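Local coordinates for putative secreted protein (Pseudomonas aeruginosa, PDB 3NPD) that is of unknown function but is probably a secreted, quorum-sensing-regulated protein and a putative virulence factor specific to Pseudomonas, at residues A[48-53]-A[91-96]; A[56-61]-A[100-105]. One frame throughout, in Å; residues are numbered along the deposited sequence. Where two conformers were deposited one is given.

Overall arrangement
Following the chain from its N terminus, helix 4-21 and strands 26-27 and 32-40 come before strand 43-50, whose end opens contact 1. Helix 52-60 follows at once and supplies the first half of contact 2. After helices 62-74 and 77-83, strand 88-95 returns beside strand 43-50, and contact 1 closes a loop of 37 residues. The chain then turns back into edge strand 101-107, where contact 2 closes a loop of 38. The segments alternate, so the two loops cross. Contact 1 joins two parallel central strands, while contact 2 ties helix 52-60 to the edge strand. Strands 88-95 and 101-107 are antiparallel neighbours, linking both contacts through one sheet.

Contact 1. Residues A[48-53]-A[91-96]; sequences LSVRAS and YSFTEY. With SO4 (sulfate ion), chain B.
Leu48 and Phe93 sit opposite each other in a parallel strand pair, and the backbone of Leu48 bonds the residues on either side of Phe93 in sequence: its N donates to Ser92 O and its O accepts from Thr94 N, each over 2.9 Å. With CG anti to the carbonyl carbon (chi1 -60°), the leucine lies alongside Phe93, pointing the same way, and sets CD1 over one face of the ring, 4.2 Å from its centroid in a CH-pi contact. The same CD1 meets the edge of the Tyr91 ring at CD1, 3.8 Å away, so one methyl group serves two aromatics. Water 1 lies within hydrogen-bonding distance of Leu48 O and Thr94 OG1, a hydroxyl that also bonds Asn99.

Ser49 emerges on the other side of the sheet with Thr94, its OG coming to the edge of the Tyr96 ring. Val50 continues the pairing, its N donating to Thr94 O; its O accepts from Tyr96 N, which approaches from well above the carbonyl plane (53° out of it). Val50 CG2 reaches the Phe93 ring edge, 3.5 Å from CD2.

Arg51 occupies the N-cap position of helix 52-60. From a stem extended from CG to NE, its guanidinium lies beside Tyr96 as an off-centre cation-pi pair, CZ 4.0 Å from the ring centroid and the two planes 41° apart. Water 2 bridges Arg51 NH2 and Tyr96 OH. A sulfate, probably from the crystallisation liquor, accepts from Arg51 NH1 at O4 (2.8 Å) and from Ala52 N at O1 (3.0 Å), with Lys97 as a further partner: an anion held at a helix N terminus. The whole is a beta-alpha-beta crossover, two adjacent parallel strands whose connection runs through three helices.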
loop_
_atom_site.group_PDB
_atom_site.type_symbol
_atom_site.label_atom_id
_atom_site.label_comp_id
_atom_site.label_asym_id
_atom_site.label_seq_id
_atom_site.Cartn_x
_atom_site.Cartn_y
_atom_site.Cartn_z
ATOM N N LEU A 48 -3.532 -5.059 3.605
ATOM C CA LEU A 48 -3.337 -5.464 4.978
ATOM C C LEU A 48 -4.708 -5.654 5.648
ATOM O O LEU A 48 -5.672 -4.921 5.312
ATOM C CB LEU A 48 -2.499 -4.461 5.734
ATOM C CG LEU A 48 -1.067 -4.212 5.193
ATOM C CD1 LEU A 48 -1.050 -2.895 4.378
ATOM C CD2 LEU A 48 -0.030 -4.240 6.331
ATOM N N SER A 49 -4.809 -6.649 6.540
ATOM C CA SER A 49 -6.026 -6.831 7.359
ATOM C C SER A 49 -5.693 -6.334 8.758
ATOM O O SER A 49 -4.541 -6.444 9.211
ATOM C CB SER A 49 -6.538 -8.272 7.419
ATOM O OG SER A 49 -5.630 -9.143 8.007
ATOM N N VAL A 50 -6.714 -5.835 9.436
ATOM C CA VAL A 50 -6.583 -5.199 10.758
ATOM C C VAL A 50 -7.682 -5.750 11.627
ATOM O O VAL A 50 -8.847 -5.724 11.236
ATOM C CB VAL A 50 -6.756 -3.665 10.712
ATOM C CG1 VAL A 50 -6.381 -3.050 12.078
ATOM C CG2 VAL A 50 -5.914 -3.091 9.672
ATOM N N ARG A 51 -7.330 -6.180 12.834
ATOM C CA ARG A 51 -8.338 -6.585 13.810
ATOM C C ARG A 51 -9.180 -5.397 14.274
ATOM O O ARG A 51 -8.768 -4.242 14.176
ATOM C CB ARG A 51 -7.716 -7.369 14.946
ATOM C CG ARG A 51 -7.208 -8.724 14.387
ATOM C CD ARG A 51 -6.509 -9.586 15.390
ATOM N NE ARG A 51 -6.073 -10.858 14.760
ATOM C CZ ARG A 51 -6.770 -12.006 14.724
ATOM N NH1 ARG A 51 -7.979 -12.091 15.285
ATOM N NH2 ARG A 51 -6.239 -13.093 14.128
ATOM N N ALA A 52 -10.374 -5.734 14.732
ATOM C CA ALA A 52 -11.460 -4.794 15.004
ATOM C C ALA A 52 -11.069 -3.643 15.902
ATOM O O ALA A 52 -11.386 -2.490 15.598
ATOM C CB ALA A 52 -12.670 -5.566 15.605
ATOM N N SER A 53 -10.387 -3.935 17.007
ATOM C CA SER A 53 -10.030 -2.864 17.956
ATOM C C SER A 53 -9.027 -1.879 17.377
ATOM O O SER A 53 -9.212 -0.663 17.516
ATOM C CB SER A 53 -9.554 -3.404 19.311
ATOM O OG SER A 53 -10.660 -3.913 20.036
ATOM N N TYR A 91 -1.979 1.864 0.221
ATOM C CA TYR A 91 -2.200 0.967 1.358
ATOM C C TYR A 91 -3.680 0.773 1.481
ATOM O O TYR A 91 -4.422 1.738 1.685
ATOM C CB TYR A 91 -1.658 1.537 2.670
ATOM C CG TYR A 91 -0.203 1.464 2.641
ATOM C CD1 TYR A 91 0.442 0.285 3.045
ATOM C CD2 TYR A 91 0.550 2.480 2.087
ATOM C CE1 TYR A 91 1.797 0.130 2.930
ATOM C CE2 TYR A 91 1.929 2.352 1.984
ATOM C CZ TYR A 91 2.552 1.173 2.424
ATOM O OH TYR A 91 3.915 1.012 2.348
ATOM N N SER A 92 -4.123 -0.481 1.387
ATOM C CA SER A 92 -5.527 -0.848 1.543
ATOM C C SER A 92 -5.668 -1.723 2.766
ATOM O O SER A 92 -5.269 -2.894 2.769
ATOM C CB SER A 92 -6.060 -1.524 0.266
ATOM O OG SER A 92 -7.366 -2.031 0.462
ATOM N N PHE A 93 -6.237 -1.142 3.812
ATOM C CA PHE A 93 -6.517 -1.866 5.074
ATOM C C PHE A 93 -7.972 -2.235 5.116
ATOM O O PHE A 93 -8.860 -1.388 4.871
ATOM C CB PHE A 93 -6.233 -0.984 6.277
ATOM C CG PHE A 93 -4.795 -0.616 6.468
ATOM C CD1 PHE A 93 -4.258 0.525 5.840
ATOM C CD2 PHE A 93 -3.962 -1.363 7.323
ATOM C CE1 PHE A 93 -2.916 0.872 6.042
ATOM C CE2 PHE A 93 -2.624 -1.006 7.504
ATOM C CZ PHE A 93 -2.113 0.094 6.864
ATOM N N THR A 94 -8.250 -3.496 5.431
ATOM C CA THR A 94 -9.611 -4.006 5.607
ATOM C C THR A 94 -9.706 -4.746 6.948
ATOM O O THR A 94 -8.697 -5.133 7.512
ATOM C CB THR A 94 -9.993 -4.905 4.418
ATOM O OG1 THR A 94 -9.125 -6.037 4.385
ATOM C CG2 THR A 94 -9.915 -4.095 3.082
ATOM N N GLU A 95 -10.913 -4.949 7.438
ATOM C CA GLU A 95 -11.151 -5.673 8.676
ATOM C C GLU A 95 -10.794 -7.152 8.539
ATOM O O GLU A 95 -11.127 -7.780 7.543
ATOM C CB GLU A 95 -12.633 -5.563 9.069
ATOM C CG GLU A 95 -12.960 -4.301 9.826
ATOM C CD GLU A 95 -12.777 -4.484 11.317
ATOM O OE1 GLU A 95 -11.746 -5.080 11.729
ATOM O OE2 GLU A 95 -13.665 -4.014 12.061
ATOM N N TYR A 96 -10.149 -7.704 9.548
ATOM C CA TYR A 96 -9.783 -9.120 9.534
ATOM C C TYR A 96 -11.006 -10.030 9.389
ATOM O O TYR A 96 -10.979 -10.913 8.575
ATOM C CB TYR A 96 -9.013 -9.438 10.796
ATOM C CG TYR A 96 -8.637 -10.881 10.916
ATOM C CD1 TYR A 96 -7.759 -11.455 10.007
ATOM C CD2 TYR A 96 -9.159 -11.692 11.924
ATOM C CE1 TYR A 96 -7.381 -12.778 10.087
ATOM C CE2 TYR A 96 -8.751 -13.026 12.046
ATOM C CZ TYR A 96 -7.908 -13.584 11.097
ATOM O OH TYR A 96 -7.581 -14.902 11.207
HETATM S S SO4 B . -11.059 -9.268 15.636
HETATM O O1 SO4 B . -11.052 -8.600 14.320
HETATM O O2 SO4 B . -10.580 -8.465 16.772
HETATM O O3 SO4 B . -12.428 -9.670 15.941
HETATM O O4 SO4 B . -10.167 -10.444 15.578
HETATM O O HOH W 1 -6.910 -5.867 2.821
HETATM O O HOH W 2 -7.637 -15.686 13.727
HETATM O O HOH W 3 -13.610 -2.375 13.988
#

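Contact 2. Residues A[56-61]-A[100-105]; sequences ERMRSN and QPVATE
Two anti torsions, chi2 (-178°) and chi3 (-176°), extend the chain of Arg59 and carry its guanidinium from helix 52-60 out to strand 101-107, where NH2 donates to Pro101 O over 3.1 Å. The bond is close to linear (164° at the hydrogen), and the carbonyl oxygen lies in the guanidinium plane. Water 4 also sits at the edge of the group, accepting from Arg59 NE and donating to Val102 O, so the arginine holds two successive strand carbonyls, one directly and one through the water. On the helix itself, NH1 forms a salt bridge with Glu56 OE1, 3.1 Å away and met on the anti side of the carboxylate. Bonds to all three nitrogens thus limit rotation of the group, while Val102 crosses the arginine at about a right angle, its CB over one guanidinium face and its CG2 touching NH2 (3.7 Å).

One residue earlier on the helix, selenomethionine Met58 makes the apolar contact: its CB meets Val102 CG1 at 4.0 Å. A bend at chi3 turns the chain end, leaving CE 4.4 Å from Ala103 CB. Met58 also packs on Phe93 of the neighbouring strand and on Val65 of helix 62-74. Val102 and Ala103 both face Phe93, forming a classic beta bulge, and helix 52-60 packs against this bulged edge strand of the mixed sheet.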
loop_
_atom_site.group_PDB
_atom_site.type_symbol
_atom_site.label_atom_id
_atom_site.label_comp_id
_atom_site.label_asym_id
_atom_site.label_seq_id
_atom_site.Cartn_x
_atom_site.Cartn_y
_atom_site.Cartn_z
ATOM N N GLU A 56 -10.606 0.404 14.751
ATOM C CA GLU A 56 -11.265 1.563 15.378
ATOM C C GLU A 56 -10.289 2.671 15.707
ATOM O O GLU A 56 -10.586 3.845 15.474
ATOM C CB GLU A 56 -12.080 1.162 16.590
ATOM C CG GLU A 56 -13.359 0.414 16.218
ATOM C CD GLU A 56 -14.421 1.321 15.560
ATOM O OE1 GLU A 56 -14.396 1.545 14.327
ATOM O OE2 GLU A 56 -15.327 1.778 16.293
ATOM N N ARG A 57 -9.119 2.318 16.239
ATOM C CA ARG A 57 -8.072 3.306 16.509
ATOM C C ARG A 57 -7.643 3.989 15.230
ATOM O O ARG A 57 -7.453 5.219 15.211
ATOM C CB ARG A 57 -6.849 2.668 17.177
ATOM C CG ARG A 57 -7.120 2.097 18.553
ATOM C CD ARG A 57 -5.840 1.963 19.408
ATOM N NE ARG A 57 -4.760 1.070 18.929
ATOM C CZ ARG A 57 -4.741 -0.276 18.957
ATOM N NH1 ARG A 57 -5.787 -1.001 19.331
ATOM N NH2 ARG A 57 -3.646 -0.923 18.540
HETATM N N MSE A 58 -7.495 3.210 14.150
HETATM C CA MSE A 58 -7.182 3.782 12.834
HETATM C C MSE A 58 -8.231 4.756 12.326
HETATM O O MSE A 58 -7.902 5.856 11.916
HETATM C CB MSE A 58 -6.900 2.713 11.787
HETATM C CG MSE A 58 -5.648 1.990 12.103
HETATM SE SE MSE A 58 -5.238 0.579 10.855
HETATM C CE MSE A 58 -4.666 1.711 9.386
ATOM N N ARG A 59 -9.481 4.377 12.441
ATOM C CA ARG A 59 -10.584 5.215 11.984
ATOM C C ARG A 59 -10.744 6.497 12.778
ATOM O O ARG A 59 -11.294 7.463 12.258
ATOM C CB ARG A 59 -11.893 4.440 12.044
ATOM C CG ARG A 59 -11.988 3.344 10.986
ATOM C CD ARG A 59 -13.338 2.675 11.121
ATOM N NE ARG A 59 -13.507 1.549 10.222
ATOM C CZ ARG A 59 -13.656 0.264 10.556
ATOM N NH1 ARG A 59 -13.672 -0.142 11.815
ATOM N NH2 ARG A 59 -13.806 -0.640 9.581
ATOM N N SER A 60 -10.352 6.464 14.061
ATOM C CA SER A 60 -10.435 7.639 14.951
ATOM C C SER A 60 -9.422 8.716 14.620
ATOM O O SER A 60 -9.577 9.873 15.047
ATOM C CB SER A 60 -10.276 7.233 16.436
ATOM O OG SER A 60 -8.950 6.910 16.746
ATOM N N ASN A 61 -8.352 8.355 13.904
ATOM C CA ASN A 61 -7.324 9.353 13.552
ATOM C C ASN A 61 -6.672 9.039 12.200
ATOM O O ASN A 61 -5.492 8.623 12.118
ATOM C CB ASN A 61 -6.298 9.489 14.646
ATOM C CG ASN A 61 -5.491 10.805 14.516
ATOM O OD1 ASN A 61 -5.404 11.437 13.432
ATOM N ND2 ASN A 61 -4.913 11.222 15.623
ATOM N N GLN A 100 -14.388 -5.475 5.531
ATOM C CA GLN A 100 -14.896 -4.109 5.318
ATOM C C GLN A 100 -13.717 -3.119 5.330
ATOM O O GLN A 100 -12.751 -3.326 6.092
ATOM C CB GLN A 100 -15.935 -3.740 6.374
ATOM C CG GLN A 100 -17.333 -4.241 6.035
ATOM C CD GLN A 100 -18.024 -3.315 5.061
ATOM O OE1 GLN A 100 -18.521 -3.744 4.021
ATOM N NE2 GLN A 100 -18.023 -2.027 5.376
ATOM N N PRO A 101 -13.755 -2.054 4.456
ATOM C CA PRO A 101 -12.631 -1.104 4.458
ATOM C C PRO A 101 -12.457 -0.420 5.796
ATOM O O PRO A 101 -13.446 -0.180 6.494
ATOM C CB PRO A 101 -13.011 -0.080 3.365
ATOM C CG PRO A 101 -13.818 -0.883 2.410
ATOM C CD PRO A 101 -14.686 -1.721 3.341
ATOM N N VAL A 102 -11.202 -0.206 6.160
ATOM C CA VAL A 102 -10.790 0.496 7.326
ATOM C C VAL A 102 -10.173 1.795 6.885
ATOM O O VAL A 102 -10.597 2.855 7.343
ATOM C CB VAL A 102 -9.753 -0.331 8.163
ATOM C CG1 VAL A 102 -9.212 0.479 9.333
ATOM C CG2 VAL A 102 -10.425 -1.658 8.656
ATOM N N ALA A 103 -9.156 1.710 6.042
ATOM C CA ALA A 103 -8.496 2.889 5.524
ATOM C C ALA A 103 -7.862 2.592 4.188
ATOM O O ALA A 103 -7.408 1.501 3.955
ATOM C CB ALA A 103 -7.428 3.412 6.485
ATOM N N THR A 104 -7.800 3.592 3.328
ATOM C CA THR A 104 -7.127 3.473 2.040
ATOM C C THR A 104 -6.302 4.749 1.851
ATOM O O THR A 104 -6.859 5.847 1.784
ATOM C CB THR A 104 -8.090 3.218 0.865
ATOM O OG1 THR A 104 -9.014 2.175 1.221
ATOM C CG2 THR A 104 -7.301 2.744 -0.374
ATOM N N GLU A 105 -4.995 4.588 1.724
ATOM C CA GLU A 105 -4.102 5.764 1.684
ATOM C C GLU A 105 -3.162 5.627 0.479
ATOM O O GLU A 105 -2.423 4.634 0.358
ATOM C CB GLU A 105 -3.285 5.868 2.987
ATOM C CG GLU A 105 -4.154 6.194 4.213
ATOM C CD GLU A 105 -4.987 7.497 4.097
ATOM O OE1 GLU A 105 -4.568 8.432 3.390
ATOM O OE2 GLU A 105 -6.040 7.626 4.788
HETATM O O HOH W 4 -13.371 3.117 7.773
#